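Local structure of aminomethyltransferase (Bartonella henselae, 3GIR) at residues E90-V95 / G162-V167; L102-A107 / R115-L120; K34-Y39 / W55-T60; F79-M84 / R172-L177. The protein belongs to the aminomethyltransferase family and joins a folate-binding-type domain to a C-terminal barrel domain. All coordinates share one frame; numbering follows the deposited sequence. Where two conformers were deposited one is given.

Followed from the N terminus, the chain first closes contact 3, where 34-39 pairs with 55-60 in a small mixed sheet; that loop is complete before any other opens. The remaining contacts nest without crossing. Contact 4 opens at 79-84 and closes last, at 172-177, within a six-stranded mixed sheet. Inside it lies contact 1, from 90-95 to 162-167, and inside that contact 2, from 102-107 to 115-120; these two join opposite outer strands of one five-stranded antiparallel sheet to the two ends of helix 94-101. Val95 and Ala107 bring contacts 1 and 2 together, while His83 of contact 4 meets Trp55 and Met57 of contact 3.

Contact 1 of 4, residues E90-V95 / G162-V167; sequences EGPKAV and GFECQV
Lys93 and Glu164 meet where an antiparallel strand pair ends and a type I beta turn, Gly91 to Ala94, leads the chain into helix 94-101. The pairing itself is short: Glu90 and Gln166 form a hydrogen-bonded pair, with Glu90 N to Gln166 O at 3.0 Å and Gln166 N to Glu90 O at 2.7 Å, joining strand 85-90 to the outer strand 166-169 of a five-stranded sheet. Beyond it Lys93, the N-cap residue, donates its backbone N to Glu164 O at 3.0 Å.

The lysine side chain illustrates how an exposed residue can pack with its base alone. Its CB rests 3.5 Å from that same Glu164 O. CG, set beside the backbone N (chi1 -58°), passes Glu164 CB at 4.1 Å in the glutamate conformer given. A bend at chi2 (-65°) then turns CD and CE away from the other segment, and NZ ends 6.9 Å from Glu164 OE1 of that conformer, too far for the opposite charges to touch.

On the helix side of the turn, in the conformer given, Cys165 turns its sulfur toward Ala94 and, outside the two segments, packs against Val89 and Phe97. Glu164 O is also approached by the proline ring, with Pro92 CD 3.4 Å from Glu164 O.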
# COMPACT_ATOMS: atom_id res chain seq x y z
N GLU A 90 5.09 -20.36 8.10
CA GLU A 90 5.53 -21.00 9.32
C GLU A 90 6.19 -22.34 8.98
O GLU A 90 5.59 -23.09 8.24
CB GLU A 90 4.27 -21.26 10.18
CG GLU A 90 4.54 -21.97 11.47
CD GLU A 90 3.33 -22.11 12.37
OE1 GLU A 90 2.16 -21.83 11.93
OE2 GLU A 90 3.55 -22.53 13.53
N GLY A 91 7.33 -22.64 9.57
CA GLY A 91 7.90 -23.98 9.50
C GLY A 91 9.40 -23.86 9.53
O GLY A 91 9.99 -22.78 9.48
N PRO A 92 10.07 -25.02 9.59
CA PRO A 92 11.50 -24.95 9.86
C PRO A 92 12.33 -24.36 8.75
O PRO A 92 13.42 -23.91 9.00
CB PRO A 92 11.90 -26.42 10.10
CG PRO A 92 10.79 -27.21 9.62
CD PRO A 92 9.52 -26.38 9.66
N LYS A 93 11.82 -24.38 7.54
CA LYS A 93 12.51 -23.76 6.42
C LYS A 93 11.79 -22.52 5.88
O LYS A 93 11.95 -22.17 4.71
CB LYS A 93 12.74 -24.80 5.33
CG LYS A 93 13.56 -26.02 5.90
CD LYS A 93 14.98 -25.58 6.30
CE LYS A 93 15.85 -26.78 6.81
NZ LYS A 93 17.20 -26.25 7.28
N ALA A 94 11.02 -21.86 6.75
CA ALA A 94 10.38 -20.58 6.34
C ALA A 94 11.34 -19.55 5.83
O ALA A 94 11.06 -18.85 4.82
CB ALA A 94 9.54 -20.02 7.53
N VAL A 95 12.47 -19.39 6.50
CA VAL A 95 13.51 -18.44 6.04
C VAL A 95 14.00 -18.69 4.61
O VAL A 95 14.11 -17.76 3.79
CB VAL A 95 14.73 -18.41 7.02
CG1 VAL A 95 15.97 -17.64 6.44
CG2 VAL A 95 14.29 -17.83 8.38
N GLY A 162 8.93 -27.05 -2.80
CA GLY A 162 10.18 -27.68 -2.35
C GLY A 162 10.52 -27.57 -0.87
O GLY A 162 11.40 -28.30 -0.35
N PHE A 163 9.84 -26.68 -0.14
CA PHE A 163 10.35 -26.30 1.17
C PHE A 163 9.55 -26.88 2.29
O PHE A 163 8.35 -27.12 2.16
CB PHE A 163 10.36 -24.75 1.34
CG PHE A 163 11.29 -24.06 0.43
CD1 PHE A 163 12.62 -23.85 0.80
CD2 PHE A 163 10.88 -23.59 -0.81
CE1 PHE A 163 13.48 -23.22 -0.07
CE2 PHE A 163 11.72 -23.01 -1.64
CZ PHE A 163 13.03 -22.80 -1.24
N GLU A 164 10.20 -27.10 3.41
CA GLU A 164 9.47 -27.59 4.61
C GLU A 164 8.94 -26.38 5.38
O GLU A 164 9.52 -25.90 6.33
CB GLU A 164 10.31 -28.48 5.51
CG GLU A 164 9.44 -29.16 6.58
CD GLU A 164 10.19 -30.04 7.55
OE1 GLU A 164 11.44 -30.05 7.54
OE2 GLU A 164 9.51 -30.73 8.33
N CYS A 165 7.83 -25.89 4.89
CA CYS A 165 7.21 -24.67 5.41
C CYS A 165 5.74 -24.76 5.04
O CYS A 165 5.40 -25.42 4.04
CB CYS A 165 7.87 -23.43 4.76
SG CYS A 165 7.25 -21.80 5.34
N GLN A 166 4.89 -24.07 5.78
CA GLN A 166 3.49 -23.97 5.43
C GLN A 166 3.10 -22.50 5.17
O GLN A 166 3.66 -21.62 5.79
CB GLN A 166 2.62 -24.49 6.58
CG GLN A 166 2.84 -25.99 6.92
CD GLN A 166 2.58 -26.94 5.76
OE1 GLN A 166 3.40 -27.84 5.47
NE2 GLN A 166 1.44 -26.77 5.09
N VAL A 167 2.17 -22.30 4.26
CA VAL A 167 1.60 -21.00 3.90
C VAL A 167 0.13 -21.12 4.24
O VAL A 167 -0.54 -22.03 3.73
CB VAL A 167 1.78 -20.79 2.37
CG1 VAL A 167 1.28 -19.47 1.89
CG2 VAL A 167 3.30 -20.93 2.01

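Contact 2 of 4, residues L102-A107 / R115-L120; sequences LPVDAA and RYSYLL
The ring of Tyr118 receives Pro103 obliquely, the proline CG lying 3.8 Å from Tyr118 CE1 and about as far from CD1. Pro273, Val282 and Ile126 also touch this tyrosine, and its hydroxyl is hydrogen-bonded to Leu278 O, which anchors the far end of the ring. A chi1 of 23°, well off a staggered value, swings it back toward the proline although its CB starts away from 102-107.

Pro103 CD presses close to the tyrosine backbone, 3.1 Å from Tyr118 O. That carbonyl oxygen is buried without a hydrogen-bonding partner in the model; what covers it here is aliphatic, since Leu102 CD2 also approaches Tyr118 O, at 3.5 Å.

The setting is the return from helix 94-101 to strand 114-120, an outer strand of the five-stranded antiparallel sheet. Leu102 is where the chain leaves helical geometry, and Pro103 then centres an inverse gamma turn closed by Val104 N to Leu102 O.

The turn points Pro103 O at a water, 2.8 Å away, which is also hydrogen-bonded to Ser117 OG at 2.7 Å; a water thus bridges loop and strand. With chi1 at -161°, Ser117 OG points away from its backbone N and reaches Val104 CG1 at 3.3 Å. Nearby, two leucines cross at about a right angle, Leu102 CD2 meeting Leu119 CD1 at 3.8 Å, with Leu156 of helix 149-159 also against Leu119.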
# COMPACT_ATOMS: atom_id res chain seq x y z
N LEU A 102 10.57 -14.30 -2.47
CA LEU A 102 10.61 -12.83 -2.52
C LEU A 102 12.05 -12.36 -2.54
O LEU A 102 12.91 -13.04 -1.95
CB LEU A 102 9.98 -12.23 -1.26
CG LEU A 102 8.54 -12.63 -0.98
CD1 LEU A 102 8.07 -12.13 0.41
CD2 LEU A 102 7.57 -12.10 -2.09
N PRO A 103 12.27 -11.12 -3.03
CA PRO A 103 13.65 -10.58 -3.03
C PRO A 103 14.05 -9.98 -1.68
O PRO A 103 14.30 -8.77 -1.57
CB PRO A 103 13.61 -9.52 -4.13
CG PRO A 103 12.18 -9.04 -4.09
CD PRO A 103 11.33 -10.23 -3.70
N VAL A 104 14.19 -10.85 -0.68
CA VAL A 104 14.51 -10.48 0.69
C VAL A 104 15.59 -11.43 1.19
O VAL A 104 15.79 -12.51 0.64
CB VAL A 104 13.25 -10.59 1.62
CG1 VAL A 104 12.09 -9.72 1.10
CG2 VAL A 104 12.78 -12.07 1.80
N ASP A 105 16.34 -10.99 2.18
CA ASP A 105 17.17 -11.92 2.97
C ASP A 105 16.43 -12.13 4.29
O ASP A 105 16.60 -11.41 5.25
CB ASP A 105 18.60 -11.39 3.19
CG ASP A 105 19.52 -12.45 3.82
OD1 ASP A 105 18.97 -13.47 4.33
OD2 ASP A 105 20.77 -12.25 3.83
N ALA A 106 15.56 -13.12 4.29
CA ALA A 106 14.68 -13.37 5.41
C ALA A 106 15.48 -13.71 6.69
O ALA A 106 14.99 -13.44 7.78
CB ALA A 106 13.63 -14.46 5.05
N ALA A 107 16.67 -14.29 6.54
CA ALA A 107 17.48 -14.68 7.69
C ALA A 107 17.95 -13.42 8.42
O ALA A 107 17.99 -13.39 9.65
CB ALA A 107 18.68 -15.57 7.24
N ARG A 115 9.31 -5.36 6.42
CA ARG A 115 9.94 -4.82 5.20
C ARG A 115 8.94 -4.81 4.07
O ARG A 115 8.21 -5.79 3.89
CB ARG A 115 11.15 -5.67 4.74
CG ARG A 115 12.45 -5.29 5.47
CD ARG A 115 13.58 -6.03 4.82
NE ARG A 115 13.99 -5.27 3.66
CZ ARG A 115 15.09 -4.51 3.62
NH1 ARG A 115 15.33 -3.81 2.52
NH2 ARG A 115 15.96 -4.46 4.64
N TYR A 116 9.00 -3.74 3.28
CA TYR A 116 8.25 -3.65 2.04
C TYR A 116 8.94 -4.51 1.02
O TYR A 116 10.19 -4.50 0.88
CB TYR A 116 8.21 -2.18 1.54
CG TYR A 116 7.48 -1.96 0.25
CD1 TYR A 116 6.10 -1.90 0.21
CD2 TYR A 116 8.18 -1.84 -0.95
CE1 TYR A 116 5.44 -1.68 -1.02
CE2 TYR A 116 7.52 -1.63 -2.15
CZ TYR A 116 6.17 -1.53 -2.18
OH TYR A 116 5.58 -1.37 -3.45
N SER A 117 8.17 -5.30 0.28
CA SER A 117 8.72 -6.15 -0.75
C SER A 117 7.69 -6.39 -1.84
O SER A 117 6.64 -5.73 -1.91
CB SER A 117 9.20 -7.49 -0.18
OG SER A 117 10.11 -8.11 -1.06
N TYR A 118 7.99 -7.32 -2.73
CA TYR A 118 7.07 -7.66 -3.82
C TYR A 118 7.29 -9.05 -4.34
O TYR A 118 8.42 -9.54 -4.37
CB TYR A 118 7.18 -6.63 -4.98
CG TYR A 118 8.45 -5.88 -5.08
CD1 TYR A 118 9.62 -6.52 -5.45
CD2 TYR A 118 8.51 -4.50 -4.90
CE1 TYR A 118 10.79 -5.80 -5.58
CE2 TYR A 118 9.70 -3.81 -5.00
CZ TYR A 118 10.82 -4.47 -5.36
OH TYR A 118 12.02 -3.82 -5.53
N LEU A 119 6.20 -9.66 -4.76
CA LEU A 119 6.22 -10.94 -5.42
C LEU A 119 6.47 -10.66 -6.91
O LEU A 119 5.67 -10.02 -7.56
CB LEU A 119 4.85 -11.60 -5.20
CG LEU A 119 4.74 -13.02 -5.60
CD1 LEU A 119 5.58 -13.99 -4.66
CD2 LEU A 119 3.22 -13.45 -5.72
N LEU A 120 7.55 -11.19 -7.48
CA LEU A 120 7.87 -10.94 -8.90
C LEU A 120 7.57 -12.15 -9.71
O LEU A 120 7.74 -13.31 -9.23
CB LEU A 120 9.34 -10.65 -8.98
CG LEU A 120 9.84 -9.47 -8.24
CD1 LEU A 120 11.35 -9.40 -8.53
CD2 LEU A 120 9.16 -8.14 -8.60
O HOH W 1 12.43 -6.71 -1.02

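Contact 3 of 4, residues K34-Y39 / W55-T60; sequences KTLPLY and WRMPLT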
# COMPACT_ATOMS: atom_id res chain seq x y z
N LYS A 34 -17.80 -9.21 -2.35
CA LYS A 34 -17.55 -9.71 -1.01
C LYS A 34 -17.97 -8.71 0.03
O LYS A 34 -17.90 -7.49 -0.18
CB LYS A 34 -16.08 -10.04 -0.86
CG LYS A 34 -15.60 -11.25 -1.78
CD LYS A 34 -14.05 -11.26 -1.82
CE LYS A 34 -13.46 -12.31 -2.70
NZ LYS A 34 -12.02 -12.00 -2.92
N THR A 35 -18.38 -9.21 1.18
CA THR A 35 -18.91 -8.38 2.25
C THR A 35 -17.87 -8.29 3.42
O THR A 35 -17.43 -9.29 3.94
CB THR A 35 -20.20 -8.96 2.76
OG1 THR A 35 -21.15 -8.91 1.67
CG2 THR A 35 -20.77 -8.20 3.91
N LEU A 36 -17.62 -7.08 3.88
CA LEU A 36 -16.78 -6.86 5.07
C LEU A 36 -17.43 -7.43 6.29
O LEU A 36 -18.63 -7.25 6.53
CB LEU A 36 -16.60 -5.36 5.30
CG LEU A 36 -15.74 -4.65 4.28
CD1 LEU A 36 -15.91 -3.11 4.43
CD2 LEU A 36 -14.24 -5.07 4.35
N PRO A 37 -16.63 -8.12 7.09
CA PRO A 37 -17.19 -8.51 8.41
C PRO A 37 -17.88 -7.44 9.21
O PRO A 37 -18.93 -7.70 9.83
CB PRO A 37 -15.92 -9.01 9.14
CG PRO A 37 -15.04 -9.54 8.08
CD PRO A 37 -15.24 -8.56 6.93
N LEU A 38 -17.37 -6.21 9.21
CA LEU A 38 -17.95 -5.08 9.92
C LEU A 38 -18.92 -4.21 9.07
O LEU A 38 -19.18 -3.07 9.42
CB LEU A 38 -16.84 -4.22 10.47
CG LEU A 38 -15.89 -4.93 11.44
CD1 LEU A 38 -14.83 -3.92 11.92
CD2 LEU A 38 -16.66 -5.58 12.64
N TYR A 39 -19.46 -4.80 7.99
CA TYR A 39 -20.37 -4.08 7.10
C TYR A 39 -21.45 -3.33 7.86
O TYR A 39 -21.71 -2.15 7.59
CB TYR A 39 -21.03 -5.02 6.10
CG TYR A 39 -22.14 -4.36 5.31
CD1 TYR A 39 -21.84 -3.57 4.23
CD2 TYR A 39 -23.47 -4.47 5.71
CE1 TYR A 39 -22.84 -2.94 3.45
CE2 TYR A 39 -24.50 -3.81 4.96
CZ TYR A 39 -24.14 -3.06 3.83
OH TYR A 39 -25.07 -2.41 3.09
N TRP A 55 -14.70 -6.32 -3.53
CA TRP A 55 -15.38 -6.08 -2.30
C TRP A 55 -16.30 -4.88 -2.36
O TRP A 55 -16.03 -3.95 -3.07
CB TRP A 55 -14.36 -5.75 -1.18
CG TRP A 55 -13.48 -6.96 -0.82
CD1 TRP A 55 -12.46 -7.42 -1.53
CD2 TRP A 55 -13.58 -7.77 0.35
NE1 TRP A 55 -11.87 -8.51 -0.88
CE2 TRP A 55 -12.56 -8.75 0.27
CE3 TRP A 55 -14.41 -7.76 1.45
CZ2 TRP A 55 -12.33 -9.69 1.31
CZ3 TRP A 55 -14.20 -8.70 2.48
CH2 TRP A 55 -13.18 -9.65 2.37
N ARG A 56 -17.36 -4.93 -1.57
CA ARG A 56 -18.24 -3.77 -1.34
C ARG A 56 -17.61 -2.95 -0.17
O ARG A 56 -17.65 -3.35 1.01
CB ARG A 56 -19.69 -4.15 -1.07
CG ARG A 56 -20.56 -2.92 -0.70
CD ARG A 56 -22.06 -3.17 -0.64
NE ARG A 56 -22.56 -3.47 -1.94
CZ ARG A 56 -22.78 -4.68 -2.46
NH1 ARG A 56 -22.58 -5.78 -1.73
NH2 ARG A 56 -23.21 -4.78 -3.71
N MET A 57 -17.08 -1.80 -0.51
CA MET A 57 -16.28 -1.00 0.46
C MET A 57 -16.92 0.34 0.74
O MET A 57 -17.54 0.91 -0.19
CB MET A 57 -14.86 -0.79 -0.05
CG MET A 57 -14.04 -2.03 -0.26
SD MET A 57 -13.74 -2.94 1.26
CE MET A 57 -12.45 -1.88 2.03
N PRO A 58 -16.72 0.89 1.92
CA PRO A 58 -17.21 2.23 2.18
C PRO A 58 -16.30 3.23 1.47
O PRO A 58 -15.11 3.37 1.80
CB PRO A 58 -17.17 2.32 3.74
CG PRO A 58 -16.16 1.26 4.16
CD PRO A 58 -16.16 0.25 3.13
N LEU A 59 -16.84 3.92 0.47
CA LEU A 59 -16.04 4.95 -0.25
C LEU A 59 -15.94 6.26 0.50
O LEU A 59 -14.91 6.95 0.45
CB LEU A 59 -16.64 5.25 -1.64
CG LEU A 59 -16.81 4.01 -2.52
CD1 LEU A 59 -17.32 4.44 -3.94
CD2 LEU A 59 -15.53 3.11 -2.63
N THR A 60 -17.02 6.63 1.19
CA THR A 60 -17.07 7.85 1.97
C THR A 60 -18.17 7.72 3.00
O THR A 60 -18.97 6.78 2.92
CB THR A 60 -17.22 9.07 1.07
OG1 THR A 60 -17.13 10.29 1.84
CG2 THR A 60 -18.51 9.05 0.29
O HOH W 2 -9.75 -10.35 -2.01
O HOH W 3 -21.61 -6.11 1.20
O HOH W 4 -19.12 -4.91 2.66
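Arg56 O and Leu36 N share a water across the contact: it donates to Arg56 O at 2.7 Å and accepts from Leu36 N at 2.9 Å. Next to this bridge the direct link is Arg56 N to Lys34 O, 3.0 Å long and almost perfectly straight (177° at the hydrogen). It belongs to the parallel pairing of Lys34 with Trp55, part of a short, weakly bonded edge strand to which side chains add further contacts.

Lys34 crosses one face of the Trp55 indole at a slant. Its CB makes a CH-pi contact, 3.7 Å from the centroid of the six-membered ring, and because the chain stays extended beyond CG, CD comes over the pyrrole side, 3.6 Å from Trp55 CE2. A water in the ring plane accepts from both Trp55 NE1 and Lys34 NZ. Another lies in the plane of the Arg56 guanidinium and joins NH1 to Thr35 OG1.

Leu36 spreads its two methyls: CD1 meets Pro58 CD at 3.6 Å, and CD2 touches Met57 SD at 3.8 Å.

Strand 55-60 is the middle one of a three-stranded mixed sheet, between 34-35 and 48-52. Helix 248-257 packs on Met57 and Leu59 through Leu248, whereas Leu38, at the N-cap of helix 39-44, rests on Arg231 and Ala234 of helix 227-238.

Contact 4 of 4, residues F79-M84 / R172-L177; sequences FDISHM and RVLLAL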
# COMPACT_ATOMS: atom_id res chain seq x y z
N PHE A 79 -9.69 3.15 9.52
CA PHE A 79 -9.93 2.58 8.21
C PHE A 79 -10.17 1.09 8.35
O PHE A 79 -9.36 0.37 8.92
CB PHE A 79 -8.72 2.76 7.27
CG PHE A 79 -8.21 4.16 7.09
CD1 PHE A 79 -8.34 4.80 5.86
CD2 PHE A 79 -7.56 4.82 8.13
CE1 PHE A 79 -7.84 6.10 5.69
CE2 PHE A 79 -7.12 6.11 7.94
CZ PHE A 79 -7.28 6.74 6.73
N ASP A 80 -11.30 0.62 7.80
CA ASP A 80 -11.53 -0.79 7.73
C ASP A 80 -10.89 -1.32 6.45
O ASP A 80 -11.36 -1.08 5.32
CB ASP A 80 -13.04 -1.13 7.74
CG ASP A 80 -13.28 -2.61 7.84
OD1 ASP A 80 -12.32 -3.42 7.69
OD2 ASP A 80 -14.48 -3.00 8.02
N ILE A 81 -9.79 -2.06 6.61
CA ILE A 81 -9.01 -2.61 5.53
C ILE A 81 -9.02 -4.15 5.58
O ILE A 81 -8.08 -4.83 5.19
CB ILE A 81 -7.58 -1.97 5.44
CG1 ILE A 81 -6.85 -2.13 6.73
CG2 ILE A 81 -7.72 -0.48 5.05
CD1 ILE A 81 -5.36 -1.72 6.56
N SER A 82 -10.19 -4.70 5.96
CA SER A 82 -10.38 -6.12 6.13
C SER A 82 -10.44 -6.86 4.81
O SER A 82 -10.55 -8.08 4.81
CB SER A 82 -11.66 -6.43 6.94
OG SER A 82 -11.56 -5.89 8.25
N HIS A 83 -10.42 -6.13 3.69
CA HIS A 83 -10.32 -6.68 2.35
C HIS A 83 -8.91 -7.14 2.05
O HIS A 83 -8.70 -7.99 1.17
CB HIS A 83 -10.87 -5.67 1.32
CG HIS A 83 -10.10 -4.41 1.23
ND1 HIS A 83 -9.59 -3.76 2.33
CD2 HIS A 83 -9.69 -3.67 0.16
CE1 HIS A 83 -8.94 -2.66 1.97
NE2 HIS A 83 -8.97 -2.59 0.64
N MET A 84 -7.92 -6.60 2.74
CA MET A 84 -6.53 -7.08 2.67
C MET A 84 -6.45 -8.45 3.32
O MET A 84 -7.35 -8.85 4.06
CB MET A 84 -5.57 -6.15 3.43
CG MET A 84 -5.57 -4.67 3.04
SD MET A 84 -5.07 -4.24 1.33
CE MET A 84 -3.33 -4.10 1.44
N ARG A 172 -9.25 -12.70 9.15
CA ARG A 172 -9.06 -11.60 10.07
C ARG A 172 -9.79 -10.37 9.67
O ARG A 172 -10.07 -10.13 8.48
CB ARG A 172 -7.56 -11.21 10.09
CG ARG A 172 -6.59 -12.24 10.60
CD ARG A 172 -6.67 -12.46 12.04
NE ARG A 172 -5.68 -13.43 12.54
CZ ARG A 172 -5.87 -14.74 12.66
NH1 ARG A 172 -7.00 -15.29 12.27
NH2 ARG A 172 -4.93 -15.54 13.17
N VAL A 173 -10.08 -9.53 10.66
CA VAL A 173 -10.36 -8.10 10.42
C VAL A 173 -9.06 -7.39 10.52
O VAL A 173 -8.22 -7.73 11.34
CB VAL A 173 -11.42 -7.56 11.40
CG1 VAL A 173 -11.35 -6.02 11.58
CG2 VAL A 173 -12.78 -8.00 10.93
N LEU A 174 -8.87 -6.38 9.68
CA LEU A 174 -7.71 -5.54 9.68
C LEU A 174 -8.19 -4.10 9.71
O LEU A 174 -8.99 -3.66 8.85
CB LEU A 174 -6.83 -5.75 8.43
CG LEU A 174 -5.44 -5.04 8.45
CD1 LEU A 174 -4.49 -5.51 9.52
CD2 LEU A 174 -4.85 -5.26 7.03
N LEU A 175 -7.73 -3.34 10.70
CA LEU A 175 -8.08 -1.92 10.90
C LEU A 175 -6.80 -1.13 10.84
O LEU A 175 -5.84 -1.54 11.41
CB LEU A 175 -8.76 -1.66 12.24
CG LEU A 175 -10.01 -2.48 12.52
CD1 LEU A 175 -10.48 -2.30 13.98
CD2 LEU A 175 -11.07 -2.04 11.59
N ALA A 176 -6.80 0.02 10.19
CA ALA A 176 -5.70 0.96 10.29
C ALA A 176 -6.16 2.15 11.12
O ALA A 176 -7.23 2.65 10.96
CB ALA A 176 -5.31 1.44 8.88
N LEU A 177 -5.27 2.61 12.02
CA LEU A 177 -5.55 3.78 12.90
C LEU A 177 -4.39 4.70 12.62
O LEU A 177 -3.25 4.43 12.99
CB LEU A 177 -5.56 3.40 14.36
CG LEU A 177 -5.82 4.55 15.32
CD1 LEU A 177 -7.29 5.02 15.22
CD2 LEU A 177 -5.53 4.04 16.75
O HOH W 5 -12.11 -9.90 6.36
O HOH W 6 -8.03 -9.63 6.60
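Phe79 and Ala176 form an antiparallel hydrogen-bonded pair inside a six-stranded mixed sheet, where strand 76-80 lies between 173-178 and 243-245. Each donates its N to the other's O, Phe79 N to Ala176 O and Ala176 N to Phe79 O both measuring 2.9 Å. Ala176 O also lies at the edge of the phenylalanine ring, in its plane, so this acceptor has an aromatic neighbour as well as its N-H.

Past Asp80 the strand gives way to a turn, yet the bonding continues by other means. Ile81 N still reaches Leu174 O, at 2.9 Å and somewhat bent (145° at the hydrogen). The next donor on the opposite strand, Leu174 N, is met by a side chain: it donates to Ser82 OG at 3.1 Å. That hydroxyl in turn donates a hydrogen bond to Asp80 OD1, only 2.6 Å away, on the syn side of the carboxylate. Asp80 OD1 takes a second bond from Ser82 N at 3.0 Å, completing an Asx turn, while OD2 is hydrogen-bonded to His42 NE2. The two bonds to Asp80 OD1 probably help orient the serine hydroxyl that receives the strand's N-H.

Farther along, Arg172 O is reached by two waters, one shared with Ser82 O and the other with Met84 O.

Apolar side chains meet on the face bearing Phe79 and Ala176. With CG1 tucked between N and the carbonyl carbon (chi1 56°), Ile81 sends CD1 to within 3.6 Å of Leu174 CD2 and 3.9 Å of Ala176 CB.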